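PDB 6RIY: replicative DNA helicase from Mycobacterium chimaera, which carries an intein of the Hedgehog/Intein fold, a protein-splicing domain that probably cuts itself out of the helicase precursor and joins the flanking segments. Local coordinates for residues T57-P68 and L133-H144; L79-V88 and V106-A114. All blocks are in the same frame, centred on the assembly; numbering follows the deposited sequence.

Interaction 1: T57-P68 and L133-H144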
loop_
_atom_site.group_PDB
_atom_site.type_symbol
_atom_site.label_atom_id
_atom_site.label_comp_id
_atom_site.label_asym_id
_atom_site.label_seq_id
_atom_site.Cartn_x
_atom_site.Cartn_y
_atom_site.Cartn_z
ATOM N N THR A 57 -3.992 -3.670 10.788
ATOM C CA THR A 57 -2.973 -2.989 10.004
ATOM C C THR A 57 -3.315 -1.511 9.865
ATOM O O THR A 57 -4.453 -1.151 9.535
ATOM C CB THR A 57 -2.852 -3.622 8.616
ATOM O OG1 THR A 57 -2.465 -4.992 8.743
ATOM C CG2 THR A 57 -1.805 -2.868 7.764
ATOM N N VAL A 58 -2.321 -0.659 10.097
ATOM C CA VAL A 58 -2.433 0.777 9.886
ATOM C C VAL A 58 -1.320 1.192 8.933
ATOM O O VAL A 58 -0.140 0.953 9.215
ATOM C CB VAL A 58 -2.338 1.558 11.205
ATOM C CG1 VAL A 58 -2.202 3.050 10.933
ATOM C CG2 VAL A 58 -3.557 1.263 12.075
ATOM N N ILE A 59 -1.693 1.798 7.810
ATOM C CA ILE A 59 -0.745 2.267 6.808
ATOM C C ILE A 59 -0.960 3.760 6.601
ATOM O O ILE A 59 -2.095 4.209 6.426
ATOM C CB ILE A 59 -0.914 1.513 5.477
ATOM C CG1 ILE A 59 -0.610 0.033 5.671
ATOM C CG2 ILE A 59 0.011 2.109 4.388
ATOM C CD1 ILE A 59 -0.955 -0.788 4.466
ATOM N N VAL A 60 0.128 4.519 6.599
ATOM C CA VAL A 60 0.089 5.937 6.273
ATOM C C VAL A 60 0.500 6.095 4.818
ATOM O O VAL A 60 1.546 5.582 4.392
ATOM C CB VAL A 60 0.994 6.742 7.214
ATOM C CG1 VAL A 60 1.113 8.177 6.753
ATOM C CG2 VAL A 60 0.433 6.659 8.632
ATOM N N ALA A 61 -0.348 6.762 4.047
ATOM C CA ALA A 61 -0.151 6.857 2.613
ATOM C C ALA A 61 -0.530 8.255 2.172
ATOM O O ALA A 61 -1.293 8.955 2.846
ATOM C CB ALA A 61 -0.986 5.819 1.853
ATOM N N ASP A 62 -0.008 8.666 1.019
ATOM C CA ASP A 62 -0.405 9.986 0.574
ATOM C C ASP A 62 -1.861 9.959 0.111
ATOM O O ASP A 62 -2.473 8.896 -0.087
ATOM C CB ASP A 62 0.547 10.519 -0.501
ATOM C CG ASP A 62 0.261 9.975 -1.865
ATOM O OD1 ASP A 62 -0.132 8.798 -1.979
ATOM O OD2 ASP A 62 0.448 10.735 -2.837
ATOM N N ALA A 63 -2.439 11.154 0.018
ATOM C CA ALA A 63 -3.875 11.258 -0.217
ATOM C C ALA A 63 -4.298 10.584 -1.512
ATOM O O ALA A 63 -5.430 10.086 -1.608
ATOM C CB ALA A 63 -4.289 12.730 -0.232
ATOM N N ALA A 64 -3.417 10.542 -2.509
ATOM C CA ALA A 64 -3.794 10.010 -3.811
ATOM C C ALA A 64 -3.418 8.548 -4.013
ATOM O O ALA A 64 -3.684 8.010 -5.092
ATOM C CB ALA A 64 -3.171 10.846 -4.925
ATOM N N HIS A 65 -2.794 7.900 -3.032
ATOM C CA HIS A 65 -2.473 6.482 -3.174
ATOM C C HIS A 65 -3.740 5.666 -3.416
ATOM O O HIS A 65 -4.786 5.942 -2.828
ATOM C CB HIS A 65 -1.759 5.974 -1.920
ATOM C CG HIS A 65 -1.178 4.605 -2.076
ATOM N ND1 HIS A 65 0.098 4.389 -2.545
ATOM C CD2 HIS A 65 -1.702 3.379 -1.831
ATOM C CE1 HIS A 65 0.339 3.092 -2.584
ATOM N NE2 HIS A 65 -0.738 2.456 -2.155
ATOM N N GLN A 66 -3.645 4.657 -4.288
ATOM C CA GLN A 66 -4.815 3.917 -4.758
ATOM C C GLN A 66 -4.940 2.553 -4.091
ATOM O O GLN A 66 -3.937 1.887 -3.821
ATOM C CB GLN A 66 -4.760 3.748 -6.276
ATOM C CG GLN A 66 -4.789 5.072 -7.006
ATOM C CD GLN A 66 -4.581 4.922 -8.496
ATOM O OE1 GLN A 66 -4.785 3.852 -9.054
ATOM N NE2 GLN A 66 -4.161 6.001 -9.147
ATOM N N TRP A 67 -6.187 2.146 -3.829
ATOM C CA TRP A 67 -6.489 0.924 -3.091
ATOM C C TRP A 67 -7.544 0.144 -3.865
ATOM O O TRP A 67 -8.554 0.728 -4.284
ATOM C CB TRP A 67 -7.016 1.243 -1.688
ATOM C CG TRP A 67 -6.053 2.046 -0.864
ATOM C CD1 TRP A 67 -5.949 3.405 -0.823
ATOM C CD2 TRP A 67 -5.051 1.535 0.020
ATOM N NE1 TRP A 67 -4.942 3.774 0.041
ATOM C CE2 TRP A 67 -4.375 2.643 0.568
ATOM C CE3 TRP A 67 -4.663 0.246 0.407
ATOM C CZ2 TRP A 67 -3.334 2.505 1.486
ATOM C CZ3 TRP A 67 -3.621 0.112 1.312
ATOM C CH2 TRP A 67 -2.967 1.236 1.836
ATOM N N PRO A 68 -7.372 -1.157 -4.048
ATOM C CA PRO A 68 -8.392 -1.956 -4.750
ATOM C C PRO A 68 -9.525 -2.341 -3.809
ATOM O O PRO A 68 -9.328 -3.131 -2.883
ATOM C CB PRO A 68 -7.602 -3.186 -5.213
ATOM C CG PRO A 68 -6.565 -3.370 -4.130
ATOM C CD PRO A 68 -6.200 -1.960 -3.653
ATOM N N LEU A 133 -0.149 -4.565 -8.288
ATOM C CA LEU A 133 -0.469 -4.736 -6.876
ATOM C C LEU A 133 0.724 -5.273 -6.099
ATOM O O LEU A 133 1.504 -6.078 -6.614
ATOM C CB LEU A 133 -1.654 -5.699 -6.697
ATOM C CG LEU A 133 -2.996 -5.154 -7.160
ATOM C CD1 LEU A 133 -4.043 -6.261 -7.116
ATOM C CD2 LEU A 133 -3.423 -3.979 -6.294
ATOM N N TYR A 134 0.834 -4.859 -4.835
ATOM C CA TYR A 134 1.807 -5.451 -3.928
ATOM C C TYR A 134 1.218 -5.419 -2.525
ATOM O O TYR A 134 0.268 -4.684 -2.255
ATOM C CB TYR A 134 3.183 -4.752 -3.985
ATOM C CG TYR A 134 3.248 -3.299 -3.527
ATOM C CD1 TYR A 134 2.935 -2.266 -4.401
ATOM C CD2 TYR A 134 3.639 -2.958 -2.227
ATOM C CE1 TYR A 134 2.995 -0.948 -4.004
ATOM C CE2 TYR A 134 3.700 -1.636 -1.821
ATOM C CZ TYR A 134 3.380 -0.634 -2.719
ATOM O OH TYR A 134 3.439 0.694 -2.350
ATOM N N LEU A 135 1.781 -6.236 -1.631
ATOM C CA LEU A 135 1.270 -6.319 -0.262
ATOM C C LEU A 135 2.000 -5.340 0.645
ATOM O O LEU A 135 3.212 -5.161 0.524
ATOM C CB LEU A 135 1.433 -7.731 0.296
ATOM C CG LEU A 135 0.843 -8.843 -0.570
ATOM C CD1 LEU A 135 0.967 -10.192 0.143
ATOM C CD2 LEU A 135 -0.622 -8.501 -0.867
ATOM N N ALA A 136 1.266 -4.731 1.579
ATOM C CA ALA A 136 1.866 -3.719 2.445
ATOM C C ALA A 136 1.327 -3.816 3.861
ATOM O O ALA A 136 0.172 -4.189 4.081
ATOM C CB ALA A 136 1.603 -2.307 1.916
ATOM N N GLY A 137 2.163 -3.425 4.823
ATOM C CA GLY A 137 1.770 -3.404 6.214
ATOM C C GLY A 137 1.882 -4.777 6.848
ATOM O O GLY A 137 2.028 -5.803 6.183
ATOM N N ARG A 138 1.807 -4.790 8.180
ATOM C CA ARG A 138 2.035 -6.045 8.888
ATOM C C ARG A 138 1.004 -7.103 8.502
ATOM O O ARG A 138 1.303 -8.304 8.533
ATOM C CB ARG A 138 2.051 -5.801 10.399
ATOM C CG ARG A 138 0.716 -5.516 11.032
ATOM C CD ARG A 138 0.936 -4.928 12.424
ATOM N NE ARG A 138 -0.296 -4.424 13.017
ATOM C CZ ARG A 138 -0.787 -4.839 14.176
ATOM N NH1 ARG A 138 -0.141 -5.757 14.875
ATOM N NH2 ARG A 138 -1.912 -4.323 14.646
ATOM N N GLY A 139 -0.201 -6.681 8.122
ATOM C CA GLY A 139 -1.228 -7.595 7.651
ATOM C C GLY A 139 -1.159 -7.973 6.192
ATOM O O GLY A 139 -1.998 -8.758 5.726
ATOM N N MET A 140 -0.190 -7.436 5.449
ATOM C CA MET A 140 0.032 -7.782 4.041
ATOM C C MET A 140 -1.211 -7.474 3.202
ATOM O O MET A 140 -1.780 -8.339 2.525
ATOM C CB MET A 140 0.465 -9.248 3.907
ATOM C CG MET A 140 1.662 -9.584 4.787
ATOM S SD MET A 140 2.256 -11.253 4.497
ATOM C CE MET A 140 1.170 -12.198 5.565
ATOM N N VAL A 141 -1.628 -6.217 3.287
ATOM C CA VAL A 141 -2.827 -5.727 2.607
ATOM C C VAL A 141 -2.465 -5.371 1.168
ATOM O O VAL A 141 -1.511 -4.604 0.954
ATOM C CB VAL A 141 -3.391 -4.516 3.344
ATOM C CG1 VAL A 141 -4.650 -3.993 2.667
ATOM C CG2 VAL A 141 -3.670 -4.868 4.800
ATOM N N PRO A 142 -3.214 -5.875 0.184
ATOM C CA PRO A 142 -2.979 -5.497 -1.215
ATOM C C PRO A 142 -3.142 -3.997 -1.417
ATOM O O PRO A 142 -4.059 -3.372 -0.879
ATOM C CB PRO A 142 -4.057 -6.283 -1.978
ATOM C CG PRO A 142 -4.471 -7.379 -1.055
ATOM C CD PRO A 142 -4.323 -6.832 0.331
ATOM N N THR A 143 -2.230 -3.418 -2.194
ATOM C CA THR A 143 -2.319 -2.003 -2.499
ATOM C C THR A 143 -1.776 -1.788 -3.903
ATOM O O THR A 143 -1.016 -2.608 -4.427
ATOM C CB THR A 143 -1.574 -1.156 -1.446
ATOM O OG1 THR A 143 -1.996 0.210 -1.546
ATOM C CG2 THR A 143 -0.058 -1.253 -1.614
ATOM N N HIS A 144 -2.190 -0.688 -4.525
ATOM C CA HIS A 144 -1.804 -0.432 -5.904
ATOM C C HIS A 144 -0.490 0.340 -5.974
ATOM O O HIS A 144 -0.266 1.280 -5.205
ATOM C CB HIS A 144 -2.906 0.336 -6.633
ATOM C CG HIS A 144 -3.859 -0.548 -7.373
ATOM N ND1 HIS A 144 -3.449 -1.422 -8.358
ATOM C CD2 HIS A 144 -5.200 -0.698 -7.270
ATOM C CE1 HIS A 144 -4.499 -2.066 -8.836
ATOM N NE2 HIS A 144 -5.573 -1.650 -8.189
HETATM O O HOH W 1 -0.106 -1.896 11.394
HETATM O O HOH W 2 -1.183 3.988 -5.709
#
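T143 OG1 and H65 NE2 lie 2.6 Å apart in a short hydrogen bond that either could donate, at the buried heart of the Hedgehog/Intein fold. The oxygen meets the imidazole at its edge, near the ring plane, and the two side chains cross at about a right angle. T143 OG1, anti to its own backbone N (chi1 -163°), also hovers 3.2 Å above one face of the W67 indole, offset toward the rim, and H65 CD2 lies over that same face. S76 binds W67 NE1 and the amino group of A1 binds H65 ND1, so H65 stands between A1 and T143 of the C-terminal hairpin. W67 and T143 are consistent with the Trp and Thr of the Trp-Cys-Thr signature of class 3 inteins, H65 with the block B histidine and H144 with the penultimate one. The backbones of strands 66-68 and 141-144 meet through H144 N and Q66 O, 3.2 Å apart. A water bridges Q66 N and H144 O while sitting over the centre of the H65 ring. P68 slides past the H144 imidazole, whose ND1 is bonded to H132 O, and its CG touches L133 CD2. At the other end I59 CD1 packs on A136 CB at 3.9 Å. The G137-M140 turn comes up against T57, where R138 NH2 is bonded to G56 O and a second water accepts from V58 N and, weakly, from R138 NE. T57 OG1, also bonded to D55, takes a weak, bent bond (120°) from G139 N over 2.9 Å.

Interaction 2: L79-V88 and V106-A114; sequences LRSGADRIVV and VPVVQIESA
I86 packs its CG1 against I111 CD1 at 3.7 Å, the two side chains crossing at about a right angle, while V109 lies beside I86 and points the same way. This is the tight, apolar side of an antiparallel pairing that adds edge strand 85-87 to 107-114; L79 extends it, setting its CB 3.9 Å from A114 CB, and F53 and W67 pack against I86 from neighbouring strands. The backbone is bound through I86 N to V109 O (2.8 Å) and V108 N to I86 O, both nearly straight on to the carbonyl. Ahead of R85 the chain is not yet strand, yet I111 N still reaches D84 O and I111 O takes G82 N. S81 OG donates to E112 O at 2.7 Å, beside the classic beta bulge that E112 and S113 form against E52. The outer face is looser. Q110 NE2 lies 3.4 Å above the centre of the R85 guanidinium, with guanidinium and amide planes 30° apart, and bonds G82 O only weakly. V88 N to V106 O, 3.5 Å, is a long, weak end. Burial of the isoleucines and backbone bonding therefore carry the pairing, while the guanidinium of R85 lies against a neutral amide on the solvent side.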
loop_
_atom_site.group_PDB
_atom_site.type_symbol
_atom_site.label_atom_id
_atom_site.label_comp_id
_atom_site.label_asym_id
_atom_site.label_seq_id
_atom_site.Cartn_x
_atom_site.Cartn_y
_atom_site.Cartn_z
ATOM N N LEU A 79 -11.524 6.733 0.909
ATOM C CA LEU A 79 -11.895 5.490 1.580
ATOM C C LEU A 79 -12.933 5.739 2.674
ATOM O O LEU A 79 -12.880 6.744 3.382
ATOM C CB LEU A 79 -10.662 4.823 2.167
ATOM C CG LEU A 79 -9.713 4.192 1.142
ATOM C CD1 LEU A 79 -8.461 3.694 1.831
ATOM C CD2 LEU A 79 -10.397 3.055 0.388
ATOM N N ARG A 80 -13.874 4.800 2.819
ATOM C CA ARG A 80 -15.049 4.972 3.669
ATOM C C ARG A 80 -15.105 3.880 4.728
ATOM O O ARG A 80 -14.960 2.691 4.411
ATOM C CB ARG A 80 -16.337 4.950 2.837
ATOM C CG ARG A 80 -16.439 6.043 1.790
ATOM C CD ARG A 80 -17.572 5.758 0.823
ATOM N NE ARG A 80 -17.361 4.514 0.084
ATOM C CZ ARG A 80 -18.304 3.897 -0.619
ATOM N NH1 ARG A 80 -19.529 4.406 -0.686
ATOM N NH2 ARG A 80 -18.024 2.771 -1.261
ATOM N N SER A 81 -15.337 4.288 5.977
ATOM C CA SER A 81 -15.487 3.340 7.076
ATOM C C SER A 81 -16.600 2.346 6.780
ATOM O O SER A 81 -17.712 2.734 6.411
ATOM C CB SER A 81 -15.800 4.086 8.377
ATOM O OG SER A 81 -14.741 4.958 8.741
ATOM N N GLY A 82 -16.298 1.066 6.939
ATOM C CA GLY A 82 -17.311 0.025 6.745
ATOM C C GLY A 82 -17.726 -0.243 5.314
ATOM O O GLY A 82 -17.782 -1.402 4.892
ATOM N N ALA A 83 -18.001 0.812 4.541
ATOM C CA ALA A 83 -18.529 0.645 3.191
ATOM C C ALA A 83 -17.545 -0.025 2.237
ATOM O O ALA A 83 -17.985 -0.581 1.224
ATOM C CB ALA A 83 -18.946 2.000 2.617
ATOM N N ASP A 84 -16.244 0.004 2.534
ATOM C CA ASP A 84 -15.206 -0.410 1.595
ATOM C C ASP A 84 -14.474 -1.652 2.098
ATOM O O ASP A 84 -14.096 -1.721 3.271
ATOM C CB ASP A 84 -14.217 0.735 1.352
ATOM C CG ASP A 84 -14.781 1.813 0.436
ATOM O OD1 ASP A 84 -15.585 1.482 -0.459
ATOM O OD2 ASP A 84 -14.418 2.998 0.605
ATOM N N ARG A 85 -14.314 -2.644 1.217
ATOM C CA ARG A 85 -13.527 -3.844 1.478
ATOM C C ARG A 85 -12.469 -4.007 0.396
ATOM O O ARG A 85 -12.764 -3.850 -0.794
ATOM C CB ARG A 85 -14.384 -5.116 1.493
ATOM C CG ARG A 85 -15.267 -5.303 2.707
ATOM C CD ARG A 85 -15.953 -6.666 2.653
ATOM N NE ARG A 85 -17.014 -6.778 3.644
ATOM C CZ ARG A 85 -16.823 -7.150 4.905
ATOM N NH1 ARG A 85 -15.601 -7.443 5.336
ATOM N NH2 ARG A 85 -17.856 -7.227 5.735
ATOM N N ILE A 86 -11.258 -4.365 0.812
ATOM C CA ILE A 86 -10.161 -4.641 -0.113
ATOM C C ILE A 86 -10.356 -6.031 -0.711
ATOM O O ILE A 86 -10.457 -7.026 0.016
ATOM C CB ILE A 86 -8.804 -4.539 0.595
ATOM C CG1 ILE A 86 -8.593 -3.140 1.192
ATOM C CG2 ILE A 86 -7.694 -4.926 -0.360
ATOM C CD1 ILE A 86 -8.361 -2.033 0.156
ATOM N N VAL A 87 -10.380 -6.110 -2.043
ATOM C CA VAL A 87 -10.730 -7.339 -2.748
ATOM C C VAL A 87 -9.733 -7.571 -3.877
ATOM O O VAL A 87 -9.397 -6.638 -4.617
ATOM C CB VAL A 87 -12.175 -7.275 -3.293
ATOM C CG1 VAL A 87 -12.325 -8.137 -4.538
ATOM C CG2 VAL A 87 -13.176 -7.697 -2.212
ATOM N N VAL A 88 -9.277 -8.822 -4.023
ATOM C CA VAL A 88 -8.285 -9.189 -5.026
ATOM C C VAL A 88 -8.753 -10.402 -5.815
ATOM O O VAL A 88 -9.673 -11.116 -5.419
ATOM C CB VAL A 88 -6.908 -9.488 -4.408
ATOM C CG1 VAL A 88 -6.259 -8.212 -3.988
ATOM C CG2 VAL A 88 -7.058 -10.456 -3.239
ATOM N N VAL A 106 -12.488 -12.599 -3.674
ATOM C CA VAL A 106 -12.002 -13.006 -2.360
ATOM C C VAL A 106 -11.725 -11.778 -1.495
ATOM O O VAL A 106 -10.828 -10.988 -1.806
ATOM C CB VAL A 106 -10.744 -13.888 -2.478
ATOM C CG1 VAL A 106 -10.475 -14.603 -1.164
ATOM C CG2 VAL A 106 -10.896 -14.896 -3.614
ATOM N N PRO A 107 -12.494 -11.621 -0.415
ATOM C CA PRO A 107 -12.344 -10.437 0.445
ATOM C C PRO A 107 -11.182 -10.586 1.419
ATOM O O PRO A 107 -10.994 -11.639 2.036
ATOM C CB PRO A 107 -13.683 -10.373 1.185
ATOM C CG PRO A 107 -14.125 -11.811 1.259
ATOM C CD PRO A 107 -13.603 -12.492 0.016
ATOM N N VAL A 108 -10.399 -9.517 1.555
ATOM C CA VAL A 108 -9.154 -9.537 2.324
ATOM C C VAL A 108 -9.323 -8.851 3.679
ATOM O O VAL A 108 -9.183 -9.487 4.729
ATOM C CB VAL A 108 -7.989 -8.920 1.520
ATOM C CG1 VAL A 108 -6.756 -8.788 2.396
ATOM C CG2 VAL A 108 -7.697 -9.760 0.283
ATOM N N VAL A 109 -9.603 -7.542 3.671
ATOM C CA VAL A 109 -9.854 -6.767 4.885
ATOM C C VAL A 109 -10.905 -5.705 4.591
ATOM O O VAL A 109 -11.179 -5.370 3.437
ATOM C CB VAL A 109 -8.590 -6.070 5.453
ATOM C CG1 VAL A 109 -7.632 -7.065 6.092
ATOM C CG2 VAL A 109 -7.911 -5.218 4.374
ATOM N N GLN A 110 -11.485 -5.164 5.662
ATOM C CA GLN A 110 -12.425 -4.052 5.598
ATOM C C GLN A 110 -11.712 -2.769 6.014
ATOM O O GLN A 110 -10.851 -2.789 6.899
ATOM C CB GLN A 110 -13.625 -4.318 6.513
ATOM C CG GLN A 110 -14.786 -3.347 6.390
ATOM C CD GLN A 110 -16.114 -4.013 6.677
ATOM O OE1 GLN A 110 -16.263 -4.715 7.678
ATOM N NE2 GLN A 110 -17.089 -3.802 5.794
ATOM N N ILE A 111 -12.063 -1.656 5.367
ATOM C CA ILE A 111 -11.574 -0.354 5.815
ATOM C C ILE A 111 -12.311 0.037 7.087
ATOM O O ILE A 111 -13.550 0.048 7.135
ATOM C CB ILE A 111 -11.745 0.713 4.730
ATOM C CG1 ILE A 111 -10.618 0.597 3.701
ATOM C CG2 ILE A 111 -11.724 2.129 5.361
ATOM C CD1 ILE A 111 -10.792 -0.533 2.699
ATOM N N GLU A 112 -11.551 0.333 8.140
ATOM C CA GLU A 112 -12.170 0.824 9.360
ATOM C C GLU A 112 -12.243 2.340 9.379
ATOM O O GLU A 112 -13.262 2.906 9.784
ATOM C CB GLU A 112 -11.410 0.322 10.588
ATOM C CG GLU A 112 -11.445 -1.190 10.772
ATOM C CD GLU A 112 -12.766 -1.700 11.329
ATOM O OE1 GLU A 112 -13.825 -1.104 11.036
ATOM O OE2 GLU A 112 -12.742 -2.703 12.075
ATOM N N SER A 113 -11.179 3.007 8.943
ATOM C CA SER A 113 -11.175 4.457 8.910
ATOM C C SER A 113 -10.017 4.906 8.039
ATOM O O SER A 113 -9.039 4.176 7.858
ATOM C CB SER A 113 -11.056 5.054 10.316
ATOM O OG SER A 113 -9.834 4.669 10.925
ATOM N N ALA A 114 -10.160 6.105 7.480
ATOM C CA ALA A 114 -9.082 6.800 6.795
ATOM C C ALA A 114 -9.165 8.256 7.218
ATOM O O ALA A 114 -10.215 8.889 7.063
ATOM C CB ALA A 114 -9.191 6.661 5.274
HETATM O O HOH W 3 -12.643 7.566 8.536
#

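Overall arrangement
From the N terminus the chain first reaches residues 57-68, whose partner in interaction 1, 133-144, lies near the C terminus. The long excursion between them contains both halves of interaction 2, so the shorter loop from 79-88 to 106-114, whose residues 90-105 are not modelled, is enclosed by the longer one without crossing it. Interaction 2 secures the outer edge of the sheet that also holds strands 48-53 and 58-62, whereas interaction 1 brings the C-terminal hairpin to the centre of the molecule. They meet directly: P68 O probably accepts a hydrogen bond from V87 N, P142 packs on V88, and W67 touches L79.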